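Oxalate biosynthetic component 1 (Burkholderia thailandensis, PDB 5IKZ) probably makes oxalate from oxaloacetate and acetyl-CoA, joining a metal-dependent beta-keto acid cleavage barrel to an alpha/beta-hydrolase-like domain in one chain. Local coordinates at residues R117-R122 against A173-S178; S279-G284 against G324-P329; H1022-T1027 against A1063-G1068. All blocks are in the same frame, centred on the assembly; numbering follows the deposited sequence.

Contact 1. Residues R117-R122 against A173-S178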
ATOM      1  N   ARG A 117      -8.829  31.307  11.196  1.00 72.75           N
ATOM      2  CA  ARG A 117      -9.681  30.652  12.182  1.00 68.44           C
ATOM      3  C   ARG A 117     -10.223  31.669  13.183  1.00 78.82           C
ATOM      4  O   ARG A 117     -11.368  31.572  13.625  1.00 75.61           O
ATOM      5  CB  ARG A 117      -8.902  29.547  12.903  1.00 72.85           C
ATOM      6  CG  ARG A 117      -9.619  28.924  14.092  1.00 83.63           C
ATOM      7  CD  ARG A 117      -8.832  27.743  14.643  1.00 96.47           C
ATOM      8  NE  ARG A 117      -9.440  27.189  15.850  1.00114.22           N
ATOM      9  CZ  ARG A 117     -10.381  26.249  15.851  1.00124.38           C
ATOM     10  NH1 ARG A 117     -10.878  25.802  16.997  1.00118.01           N
ATOM     11  NH2 ARG A 117     -10.827  25.755  14.705  1.00132.31           N
ATOM     12  N   ASN A 118      -9.393  32.650  13.527  1.00 79.19           N
ATOM     13  CA  ASN A 118      -9.810  33.733  14.408  1.00 80.77           C
ATOM     14  C   ASN A 118     -10.959  34.536  13.812  1.00 78.72           C
ATOM     15  O   ASN A 118     -11.923  34.856  14.506  1.00 82.84           O
ATOM     16  CB  ASN A 118      -8.631  34.658  14.716  1.00 93.71           C
ATOM     17  CG  ASN A 118      -7.763  34.140  15.845  1.00108.10           C
ATOM     18  OD1 ASN A 118      -8.268  33.660  16.860  1.00119.77           O
ATOM     19  ND2 ASN A 118      -6.449  34.234  15.674  1.00 99.47           N
ATOM     20  N   THR A 119     -10.853  34.855  12.525  1.00 73.86           N
ATOM     21  CA  THR A 119     -11.892  35.604  11.827  1.00 74.46           C
ATOM     22  C   THR A 119     -13.220  34.854  11.859  1.00 79.85           C
ATOM     23  O   THR A 119     -14.278  35.451  12.063  1.00 90.69           O
ATOM     24  CB  THR A 119     -11.502  35.885  10.357  1.00 72.27           C
ATOM     25  OG1 THR A 119     -10.259  36.596  10.314  1.00 72.54           O
ATOM     26  CG2 THR A 119     -12.575  36.710   9.662  1.00 69.47           C
ATOM     27  N   LEU A 120     -13.154  33.542  11.669  1.00 73.97           N
ATOM     28  CA  LEU A 120     -14.347  32.706  11.668  1.00 73.47           C
ATOM     29  C   LEU A 120     -14.966  32.599  13.057  1.00 78.58           C
ATOM     30  O   LEU A 120     -16.188  32.629  13.206  1.00 76.96           O
ATOM     31  CB  LEU A 120     -14.018  31.310  11.139  1.00 76.07           C
ATOM     32  CG  LEU A 120     -13.791  31.189   9.633  1.00 69.95           C
ATOM     33  CD1 LEU A 120     -13.204  29.827   9.293  1.00 75.53           C
ATOM     34  CD2 LEU A 120     -15.095  31.418   8.884  1.00 64.69           C
ATOM     35  N   GLU A 121     -14.116  32.481  14.071  1.00 81.96           N
ATOM     36  CA  GLU A 121     -14.580  32.281  15.439  1.00 83.69           C
ATOM     37  C   GLU A 121     -15.232  33.532  16.025  1.00 86.08           C
ATOM     38  O   GLU A 121     -15.862  33.471  17.082  1.00 93.35           O
ATOM     39  CB  GLU A 121     -13.422  31.825  16.331  1.00 85.82           C
ATOM     40  CG  GLU A 121     -13.324  30.315  16.491  1.00 84.92           C
ATOM     41  CD  GLU A 121     -12.009  29.876  17.106  1.00 96.35           C
ATOM     42  OE1 GLU A 121     -11.200  30.754  17.477  1.00102.23           O
ATOM     43  OE2 GLU A 121     -11.786  28.651  17.223  1.00 86.71           O
ATOM     44  N   ARG A 122     -15.080  34.664  15.342  1.00 78.04           N
ATOM     45  CA  ARG A 122     -15.726  35.899  15.775  1.00 82.89           C
ATOM     46  C   ARG A 122     -17.240  35.786  15.639  1.00 83.41           C
ATOM     47  O   ARG A 122     -17.990  36.456  16.349  1.00104.08           O
ATOM     48  CB  ARG A 122     -15.213  37.096  14.971  1.00 76.22           C
ATOM     49  CG  ARG A 122     -13.719  37.329  15.083  1.00 73.99           C
ATOM     50  CD  ARG A 122     -13.330  38.695  14.543  1.00 93.87           C
ATOM     51  NE  ARG A 122     -13.701  39.764  15.464  1.00111.98           N
ATOM     52  CZ  ARG A 122     -13.566  41.059  15.201  1.00117.06           C
ATOM     53  NH1 ARG A 122     -13.069  41.453  14.037  1.00119.31           N
ATOM     54  NH2 ARG A 122     -13.929  41.962  16.103  1.00115.56           N
ATOM     55  N   ALA A 173     -20.772  42.109  11.692  1.00 83.88           N
ATOM     56  CA  ALA A 173     -20.476  42.859  10.476  1.00 81.28           C
ATOM     57  C   ALA A 173     -18.975  43.003  10.228  1.00 81.01           C
ATOM     58  O   ALA A 173     -18.551  43.249   9.098  1.00 76.28           O
ATOM     59  CB  ALA A 173     -21.128  44.231  10.536  1.00 85.49           C
ATOM     60  N   ALA A 174     -18.176  42.849  11.279  1.00 83.69           N
ATOM     61  CA  ALA A 174     -16.729  43.004  11.166  1.00 81.67           C
ATOM     62  C   ALA A 174     -16.117  41.890  10.323  1.00 94.95           C
ATOM     63  O   ALA A 174     -15.175  42.121   9.564  1.00105.99           O
ATOM     64  CB  ALA A 174     -16.087  43.037  12.545  1.00 70.90           C
ATOM     65  N   VAL A 175     -16.655  40.683  10.464  1.00 83.89           N
ATOM     66  CA  VAL A 175     -16.203  39.545   9.675  1.00 83.24           C
ATOM     67  C   VAL A 175     -16.477  39.788   8.193  1.00 85.82           C
ATOM     68  O   VAL A 175     -15.627  39.527   7.341  1.00 78.84           O
ATOM     69  CB  VAL A 175     -16.890  38.238  10.121  1.00 72.29           C
ATOM     70  CG1 VAL A 175     -16.494  37.084   9.213  1.00 59.08           C
ATOM     71  CG2 VAL A 175     -16.542  37.927  11.566  1.00 67.50           C
ATOM     72  N   LEU A 176     -17.667  40.299   7.898  1.00 86.93           N
ATOM     73  CA  LEU A 176     -18.052  40.612   6.528  1.00 76.19           C
ATOM     74  C   LEU A 176     -17.164  41.704   5.943  1.00 73.62           C
ATOM     75  O   LEU A 176     -16.830  41.677   4.758  1.00 78.58           O
ATOM     76  CB  LEU A 176     -19.521  41.036   6.470  1.00 68.71           C
ATOM     77  CG  LEU A 176     -20.075  41.414   5.095  1.00 69.14           C
ATOM     78  CD1 LEU A 176     -19.845  40.295   4.090  1.00 66.20           C
ATOM     79  CD2 LEU A 176     -21.552  41.752   5.198  1.00 76.34           C
ATOM     80  N   ASP A 177     -16.781  42.664   6.780  1.00 67.22           N
ATOM     81  CA  ASP A 177     -15.905  43.746   6.347  1.00 87.12           C
ATOM     82  C   ASP A 177     -14.517  43.216   5.999  1.00 75.00           C
ATOM     83  O   ASP A 177     -13.845  43.748   5.113  1.00 70.35           O
ATOM     84  CB  ASP A 177     -15.801  44.828   7.427  1.00101.42           C
ATOM     85  CG  ASP A 177     -17.081  45.635   7.576  1.00112.83           C
ATOM     86  OD1 ASP A 177     -17.938  45.573   6.668  1.00118.66           O
ATOM     87  OD2 ASP A 177     -17.229  46.338   8.597  1.00105.85           O
ATOM     88  N   SER A 178     -14.098  42.164   6.696  1.00 75.65           N
ATOM     89  CA  SER A 178     -12.793  41.548   6.465  1.00 70.22           C
ATOM     90  C   SER A 178     -12.672  41.011   5.043  1.00 72.94           C
ATOM     91  O   SER A 178     -11.608  41.092   4.427  1.00 73.10           O
ATOM     92  CB  SER A 178     -12.549  40.422   7.471  1.00 68.39           C
ATOM     93  OG  SER A 178     -11.391  39.680   7.133  1.00 86.30           O
TER
HETATM   94  O   HOH W   1      -9.860  36.806   6.936  1.00 75.30           O

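Contact 2. Residues S279-G284 against G324-P329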
ATOM      1  N   SER A 279     -20.611  -2.571  -8.241  1.00 35.80           N
ATOM      2  CA  SER A 279     -22.043  -2.350  -8.120  1.00 39.53           C
ATOM      3  C   SER A 279     -22.786  -2.914  -9.325  1.00 45.44           C
ATOM      4  O   SER A 279     -22.347  -2.754 -10.463  1.00 37.95           O
ATOM      5  CB  SER A 279     -22.339  -0.856  -7.969  1.00 30.34           C
ATOM      6  OG  SER A 279     -23.733  -0.612  -7.943  1.00 35.48           O
ATOM      7  N   THR A 280     -23.909  -3.578  -9.068  1.00 42.13           N
ATOM      8  CA  THR A 280     -24.755  -4.089 -10.141  1.00 38.46           C
ATOM      9  C   THR A 280     -26.049  -3.293 -10.194  1.00 49.35           C
ATOM     10  O   THR A 280     -27.004  -3.683 -10.867  1.00 53.56           O
ATOM     11  CB  THR A 280     -25.083  -5.580  -9.955  1.00 34.00           C
ATOM     12  OG1 THR A 280     -25.752  -5.768  -8.701  1.00 34.28           O
ATOM     13  CG2 THR A 280     -23.810  -6.413  -9.976  1.00 30.29           C
ATOM     14  N   SER A 281     -26.066  -2.175  -9.476  1.00 43.95           N
ATOM     15  CA  SER A 281     -27.262  -1.351  -9.329  1.00 39.71           C
ATOM     16  C   SER A 281     -27.763  -0.782 -10.651  1.00 46.41           C
ATOM     17  O   SER A 281     -26.979  -0.494 -11.557  1.00 57.88           O
ATOM     18  CB  SER A 281     -26.989  -0.208  -8.348  1.00 43.93           C
ATOM     19  OG  SER A 281     -28.063   0.713  -8.322  1.00 54.78           O
ATOM     20  N   ALA A 282     -29.078  -0.625 -10.752  1.00 46.76           N
ATOM     21  CA  ALA A 282     -29.692   0.000 -11.917  1.00 55.60           C
ATOM     22  C   ALA A 282     -30.318   1.339 -11.536  1.00 58.35           C
ATOM     23  O   ALA A 282     -31.159   1.868 -12.262  1.00 54.85           O
ATOM     24  CB  ALA A 282     -30.738  -0.921 -12.533  1.00 37.96           C
ATOM     25  N   ARG A 283     -29.903   1.877 -10.391  1.00 62.39           N
ATOM     26  CA  ARG A 283     -30.381   3.175  -9.923  1.00 59.89           C
ATOM     27  C   ARG A 283     -30.011   4.266 -10.920  1.00 72.66           C
ATOM     28  O   ARG A 283     -28.848   4.405 -11.300  1.00 67.41           O
ATOM     29  CB  ARG A 283     -29.801   3.498  -8.544  1.00 51.63           C
ATOM     30  CG  ARG A 283     -30.333   4.782  -7.919  1.00 45.25           C
ATOM     31  CD  ARG A 283     -29.715   5.014  -6.544  1.00 63.16           C
ATOM     32  NE  ARG A 283     -30.343   6.122  -5.826  1.00 65.34           N
ATOM     33  CZ  ARG A 283     -30.041   6.470  -4.577  1.00 66.12           C
ATOM     34  NH1 ARG A 283     -30.664   7.491  -4.000  1.00 54.33           N
ATOM     35  NH2 ARG A 283     -29.118   5.796  -3.902  1.00 61.47           N
ATOM     36  N   GLY A 284     -31.009   5.034 -11.345  1.00 78.59           N
ATOM     37  CA  GLY A 284     -30.811   6.046 -12.365  1.00 76.03           C
ATOM     38  C   GLY A 284     -31.332   5.562 -13.704  1.00 81.99           C
ATOM     39  O   GLY A 284     -31.361   6.312 -14.680  1.00 87.77           O
ATOM     40  N   GLY A 324     -36.812   7.432  -7.308  1.00 50.62           N
ATOM     41  CA  GLY A 324     -35.921   6.555  -8.042  1.00 64.20           C
ATOM     42  C   GLY A 324     -35.791   5.184  -7.414  1.00 72.83           C
ATOM     43  O   GLY A 324     -36.498   4.851  -6.461  1.00 67.08           O
ATOM     44  N   GLY A 325     -34.877   4.385  -7.952  1.00 62.61           N
ATOM     45  CA  GLY A 325     -34.688   3.025  -7.491  1.00 36.26           C
ATOM     46  C   GLY A 325     -34.684   2.051  -8.651  1.00 42.11           C
ATOM     47  O   GLY A 325     -34.618   2.453  -9.814  1.00 66.76           O
ATOM     48  N   TYR A 326     -34.757   0.764  -8.337  1.00 38.27           N
ATOM     49  CA  TYR A 326     -34.714  -0.272  -9.359  1.00 40.36           C
ATOM     50  C   TYR A 326     -35.330  -1.567  -8.847  1.00 47.16           C
ATOM     51  O   TYR A 326     -35.349  -1.828  -7.644  1.00 49.75           O
ATOM     52  CB  TYR A 326     -33.271  -0.511  -9.823  1.00 41.10           C
ATOM     53  CG  TYR A 326     -32.281  -0.804  -8.711  1.00 34.18           C
ATOM     54  CD1 TYR A 326     -31.693   0.226  -7.986  1.00 40.75           C
ATOM     55  CD2 TYR A 326     -31.924  -2.109  -8.399  1.00 34.97           C
ATOM     56  CE1 TYR A 326     -30.785  -0.037  -6.973  1.00 43.65           C
ATOM     57  CE2 TYR A 326     -31.018  -2.382  -7.390  1.00 47.55           C
ATOM     58  CZ  TYR A 326     -30.451  -1.343  -6.681  1.00 51.11           C
ATOM     59  OH  TYR A 326     -29.550  -1.612  -5.675  1.00 58.57           O
ATOM     60  N   ASP A 327     -35.839  -2.372  -9.771  1.00 47.77           N
ATOM     61  CA  ASP A 327     -36.482  -3.629  -9.418  1.00 53.54           C
ATOM     62  C   ASP A 327     -35.533  -4.798  -9.649  1.00 61.03           C
ATOM     63  O   ASP A 327     -34.654  -4.734 -10.506  1.00 59.26           O
ATOM     64  CB  ASP A 327     -37.770  -3.812 -10.227  1.00 53.77           C
ATOM     65  CG  ASP A 327     -38.522  -5.076  -9.856  1.00 54.56           C
ATOM     66  OD1 ASP A 327     -38.445  -5.494  -8.683  1.00 66.68           O
ATOM     67  OD2 ASP A 327     -39.194  -5.648 -10.740  1.00 52.76           O
ATOM     68  N   ASN A 328     -35.708  -5.862  -8.874  1.00 60.47           N
ATOM     69  CA  ASN A 328     -34.898  -7.060  -9.039  1.00 47.35           C
ATOM     70  C   ASN A 328     -35.759  -8.315  -9.157  1.00 44.59           C
ATOM     71  O   ASN A 328     -35.933  -9.047  -8.181  1.00 40.47           O
ATOM     72  CB  ASN A 328     -33.906  -7.200  -7.878  1.00 41.35           C
ATOM     73  CG  ASN A 328     -32.902  -6.053  -7.820  1.00 48.10           C
ATOM     74  OD1 ASN A 328     -31.871  -6.082  -8.490  1.00 57.22           O
ATOM     75  ND2 ASN A 328     -33.198  -5.042  -7.011  1.00 34.13           N
ATOM     76  N   PRO A 329     -36.307  -8.565 -10.357  1.00 43.34           N
ATOM     77  CA  PRO A 329     -37.125  -9.752 -10.637  1.00 50.40           C
ATOM     78  C   PRO A 329     -36.391 -11.052 -10.330  1.00 54.12           C
ATOM     79  O   PRO A 329     -35.161 -11.092 -10.375  1.00 61.48           O
ATOM     80  CB  PRO A 329     -37.418  -9.634 -12.135  1.00 40.38           C
ATOM     81  CG  PRO A 329     -37.325  -8.181 -12.413  1.00 43.04           C
ATOM     82  CD  PRO A 329     -36.224  -7.674 -11.527  1.00 40.65           C
TER

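Contact 3. Residues H1022-T1027 against A1063-G1068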
ATOM      1  N   HIS A1022       4.450  10.322   2.056  1.00 86.34           N
ATOM      2  CA  HIS A1022       4.951  11.673   1.846  1.00 83.33           C
ATOM      3  C   HIS A1022       6.238  11.659   1.024  1.00 76.72           C
ATOM      4  O   HIS A1022       6.408  12.464   0.110  1.00 95.21           O
ATOM      5  CB  HIS A1022       5.188  12.370   3.187  1.00 87.28           C
ATOM      6  CG  HIS A1022       5.943  13.657   3.072  1.00 92.90           C
ATOM      7  ND1 HIS A1022       5.461  14.744   2.375  1.00 88.39           N
ATOM      8  CD2 HIS A1022       7.150  14.028   3.559  1.00 91.03           C
ATOM      9  CE1 HIS A1022       6.336  15.730   2.440  1.00 87.34           C
ATOM     10  NE2 HIS A1022       7.371  15.321   3.153  1.00 92.68           N
ATOM     11  N   CYS A1023       7.138  10.734   1.350  1.00 65.51           N
ATOM     12  CA  CYS A1023       8.429  10.646   0.675  1.00 60.41           C
ATOM     13  C   CYS A1023       8.323  10.110  -0.752  1.00 70.40           C
ATOM     14  O   CYS A1023       9.246  10.268  -1.548  1.00 72.25           O
ATOM     15  CB  CYS A1023       9.393   9.765   1.474  1.00 65.51           C
ATOM     16  SG  CYS A1023       9.886  10.430   3.078  1.00 73.96           S
ATOM     17  N   LEU A1024       7.201   9.472  -1.071  1.00 82.12           N
ATOM     18  CA  LEU A1024       7.017   8.882  -2.394  1.00 80.02           C
ATOM     19  C   LEU A1024       6.793   9.936  -3.473  1.00 86.98           C
ATOM     20  O   LEU A1024       6.950   9.657  -4.662  1.00 79.33           O
ATOM     21  CB  LEU A1024       5.842   7.900  -2.386  1.00 70.58           C
ATOM     22  CG  LEU A1024       6.109   6.508  -1.812  1.00 63.21           C
ATOM     23  CD1 LEU A1024       4.898   5.613  -2.007  1.00 51.68           C
ATOM     24  CD2 LEU A1024       7.344   5.889  -2.448  1.00 57.32           C
ATOM     25  N   VAL A1025       6.429  11.146  -3.059  1.00 99.78           N
ATOM     26  CA  VAL A1025       6.112  12.203  -4.012  1.00 99.97           C
ATOM     27  C   VAL A1025       7.009  13.438  -3.871  1.00 92.30           C
ATOM     28  O   VAL A1025       7.532  13.942  -4.863  1.00 95.59           O
ATOM     29  CB  VAL A1025       4.631  12.638  -3.885  1.00 87.51           C
ATOM     30  CG1 VAL A1025       3.725  11.660  -4.619  1.00 67.67           C
ATOM     31  CG2 VAL A1025       4.221  12.753  -2.424  1.00 84.29           C
ATOM     32  N   HIS A1026       7.199  13.910  -2.643  1.00 92.31           N
ATOM     33  CA  HIS A1026       7.880  15.182  -2.409  1.00 98.28           C
ATOM     34  C   HIS A1026       9.385  15.040  -2.179  1.00 97.42           C
ATOM     35  O   HIS A1026      10.160  15.934  -2.524  1.00 93.93           O
ATOM     36  CB  HIS A1026       7.248  15.895  -1.209  1.00 92.97           C
ATOM     37  CG  HIS A1026       5.778  16.136  -1.356  1.00102.00           C
ATOM     38  ND1 HIS A1026       4.857  15.712  -0.421  1.00101.15           N
ATOM     39  CD2 HIS A1026       5.068  16.760  -2.326  1.00104.22           C
ATOM     40  CE1 HIS A1026       3.644  16.061  -0.810  1.00 99.60           C
ATOM     41  NE2 HIS A1026       3.744  16.699  -1.962  1.00100.82           N
ATOM     42  N   THR A1027       9.795  13.917  -1.599  1.00 87.41           N
ATOM     43  CA  THR A1027      11.181  13.731  -1.178  1.00 87.62           C
ATOM     44  C   THR A1027      12.092  13.250  -2.306  1.00 91.60           C
ATOM     45  O   THR A1027      11.750  12.331  -3.049  1.00 71.28           O
ATOM     46  CB  THR A1027      11.268  12.730  -0.004  1.00 75.63           C
ATOM     47  OG1 THR A1027      10.603  13.279   1.140  1.00 82.37           O
ATOM     48  CG2 THR A1027      12.716  12.432   0.356  1.00 62.80           C
ATOM     49  N   ALA A1063      12.516   7.403  -6.378  1.00 65.42           N
ATOM     50  CA  ALA A1063      11.729   7.590  -5.159  1.00 59.91           C
ATOM     51  C   ALA A1063      10.667   6.498  -5.034  1.00 67.32           C
ATOM     52  O   ALA A1063       9.504   6.771  -4.738  1.00 71.90           O
ATOM     53  CB  ALA A1063      11.088   8.973  -5.134  1.00 51.99           C
ATOM     54  N   ARG A1064      11.086   5.258  -5.275  1.00 68.46           N
ATOM     55  CA  ARG A1064      10.213   4.098  -5.145  1.00 67.76           C
ATOM     56  C   ARG A1064      10.836   3.082  -4.193  1.00 74.03           C
ATOM     57  O   ARG A1064      11.843   3.366  -3.545  1.00 81.69           O
ATOM     58  CB  ARG A1064       9.947   3.467  -6.513  1.00 62.02           C
ATOM     59  CG  ARG A1064       8.997   4.271  -7.383  1.00 57.03           C
ATOM     60  CD  ARG A1064       7.642   4.391  -6.709  1.00 72.48           C
ATOM     61  NE  ARG A1064       6.655   5.078  -7.537  1.00 76.00           N
ATOM     62  CZ  ARG A1064       6.299   6.348  -7.370  1.00 81.67           C
ATOM     63  NH1 ARG A1064       6.855   7.072  -6.406  1.00 69.63           N
ATOM     64  NH2 ARG A1064       5.390   6.894  -8.166  1.00 82.24           N
ATOM     65  N   LEU A1065      10.248   1.893  -4.120  1.00 70.17           N
ATOM     66  CA  LEU A1065      10.617   0.931  -3.087  1.00 62.76           C
ATOM     67  C   LEU A1065      11.450  -0.248  -3.597  1.00 56.40           C
ATOM     68  O   LEU A1065      11.716  -1.192  -2.851  1.00 56.33           O
ATOM     69  CB  LEU A1065       9.352   0.413  -2.399  1.00 62.46           C
ATOM     70  CG  LEU A1065       8.475   1.485  -1.749  1.00 53.42           C
ATOM     71  CD1 LEU A1065       7.269   0.860  -1.070  1.00 39.35           C
ATOM     72  CD2 LEU A1065       9.283   2.316  -0.760  1.00 52.57           C
ATOM     73  N   ASP A1066      11.866  -0.187  -4.858  1.00 50.63           N
ATOM     74  CA  ASP A1066      12.680  -1.244  -5.453  1.00 49.74           C
ATOM     75  C   ASP A1066      14.127  -1.148  -4.972  1.00 53.87           C
ATOM     76  O   ASP A1066      14.548  -0.102  -4.472  1.00 68.70           O
ATOM     77  CB  ASP A1066      12.615  -1.168  -6.983  1.00 52.07           C
ATOM     78  CG  ASP A1066      13.239  -2.375  -7.663  1.00 56.80           C
ATOM     79  OD1 ASP A1066      13.496  -3.387  -6.976  1.00 51.80           O
ATOM     80  OD2 ASP A1066      13.463  -2.316  -8.891  1.00 63.91           O
ATOM     81  N   ASP A1067      14.871  -2.243  -5.118  1.00 55.11           N
ATOM     82  CA  ASP A1067      16.281  -2.313  -4.731  1.00 72.44           C
ATOM     83  C   ASP A1067      16.468  -1.956  -3.256  1.00 74.66           C
ATOM     84  O   ASP A1067      17.276  -1.095  -2.907  1.00 80.47           O
ATOM     85  CB  ASP A1067      17.125  -1.394  -5.624  1.00 75.43           C
ATOM     86  CG  ASP A1067      18.615  -1.624  -5.460  1.00 87.99           C
ATOM     87  OD1 ASP A1067      19.114  -2.667  -5.931  1.00 94.52           O
ATOM     88  OD2 ASP A1067      19.289  -0.753  -4.870  1.00 89.78           O
ATOM     89  N   GLY A1068      15.712  -2.629  -2.394  1.00 71.24           N
ATOM     90  CA  GLY A1068      15.718  -2.330  -0.974  1.00 58.33           C
ATOM     91  C   GLY A1068      16.703  -3.168  -0.186  1.00 58.41           C
ATOM     92  O   GLY A1068      16.724  -3.124   1.045  1.00 56.05           O
TER

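Contact 1. Residues R117-R122 against A173-S178
The guanidinium of R122 rests obliquely against A174, whose methyl CB lies 3.7 Å from R122 NH1. The other guanidinium here, that of R117, pairs with E121 one helical turn on: R117 NH1 stands 3.0 Å from E121 OE2, but the oxygen lies well out of the guanidinium plane, so charge attraction and not a directed N-H holds them. That pair faces away from helix 173-180.

Between the helices sits V175, the one buried residue that carries the contact. V175 CG2 lies 3.4 Å from T119 O and 3.7 Å from R122 CB, while V175 CG1 lies 4.0 Å from T119 CG2. Both methyls lie on T119, and CG2 alone also reaches R122 CB, helped by a chi1 of 175° that sets CG1 anti to the backbone N. A beta-branched valine suits this place because it offers two methyls at short reach, and L123 also touches it. T119 is two-sided: its methyl turns to V175 and to S178, while its hydroxyl hydrogen-bonds T116 and, weakly, a water that S178 OG also binds. Serine and threonine are apt where the helices meet solvent, each small enough to lie close and polar enough to share water. In R122, at the outer margin, a bend at chi3 (75°) brings NH1 alongside the A174 methyl, small enough to let the charged group lie close. N172 hydrogen-bonds A174 N and, weakly, R122 O, linking the residue just before helix 173-180 to the R122 backbone.

No direct hydrogen bond spans 117-122 and 173-178. This is surface helix-to-helix packing between helices 117-121 and 173-180 of the N-terminal domain, through T119, V175, A174 and S178, with R122 at the margin.

Contact 2. Residues S279-G284 against G324-P329
Y326 lays one face of its ring against the backbone of S281 and A282. A282 N stands 3.8 Å above the ring centre, and S281 CA lies over the same face, offset toward the rim. The tyrosine reaches this place through an uncommon rotamer, CG tucked between its own backbone N and carbonyl carbon (chi1 53°), which turns the ring over the loop that follows strand 275-278. A282, small at CB, lets Y326 CB come within 3.7 Å of A282 CB. S281 has its hydroxyl anti to the backbone N (chi1 172°), where S281 OG accepts from R283 N at 3.0 Å, nearly straight at 165°; this ST turn fixes the bend, and the same OG lies beside Y326 CE1. R283 carries its CB past Y326 CD1 at 3.8 Å, then extends fully to a cation-pi contact with F320. In the ring plane sits N328 OD1, itself held by R294. The side chain of S281 is about 6 Å from the bound magnesium ion. With no hydrogen bond joining 279-284 to 324-329, the chemistry is that of a ring on a peptide: the contact across the segments rests on shape and dispersion, while hydrogen bonds shape each side separately.

Contact 3. Residues H1022-T1027 against A1063-G1068
L1024 and A1063 bring their backbones within 5.6 Å, CA to CA, where the chain leaving helix 1015-1023 meets an irregular loop, and A1063 takes left-handed helical backbone angles there. The side chain of L1024 starts beside its backbone N, and L1024 CD2 reaches the carbonyl oxygen A1063 O at 3.3 Å. The same L1024 methyl makes a looser apolar contact with L1065 CD2, at 4.4 Å. A leucine suits this spot because its branched end reaches both the A1063 carbonyl and L1065. A1063 points its CB toward 1022-1027, and A1063 CB lies 4.0 Å from T1027 O. C1023 O is also near, and a methyl suits a place where two backbone oxygens lie close by.

Both segments belong to the C-terminal domain, whose family is of the alpha/beta-hydrolase clan. Helix 1015-1023 precedes the antiparallel pair 1038-1043 and 1049-1054, which ends the central sheet on that side, and the loop 1063-1068 follows that pair on the way to helix 1071-1076. The contact therefore folds the chain back after the hairpin onto the helix before it.

R1064 supplies the polar link. Its CB points away from 1022-1027, but the bend at chi2 (-61°) brings the guanidinium back, and the R1064 side chain as a whole crosses that of L1024 at about a right angle. R1064 NH1 donates to L1024 O at 3.1 Å, with that oxygen at the edge of the guanidinium and in its plane, though the N-H is bent to 135°. R1064 NH1 also donates to A1063 O at 3.1 Å, approaching from above that carbonyl's plane. An arginine fits because one NH1 can bind two carbonyl oxygens, one from each segment. Farther along the loop, D1067 forms a salt bridge with R1073. On the other segment, C1023 packs on Y1032 and F1057.

Contact 1 is a surface contact far from the middle of the chain, contact 2 is buried, and contact 3 is partly buried and nearest the chain centre. They share no elements: two helices meet in contact 1, a loop and a short strand in contact 2, a helix end and a loop in contact 3. Each belongs to a different domain of the chain, and their centres stand 42 to 47 Å apart. The chemistry follows the place. Contact 1 mixes methyls with a shared water, contact 2 sets a ring on backbone within the magnesium-bearing domain, and contact 3 alone has a direct hydrogen bond between its segments.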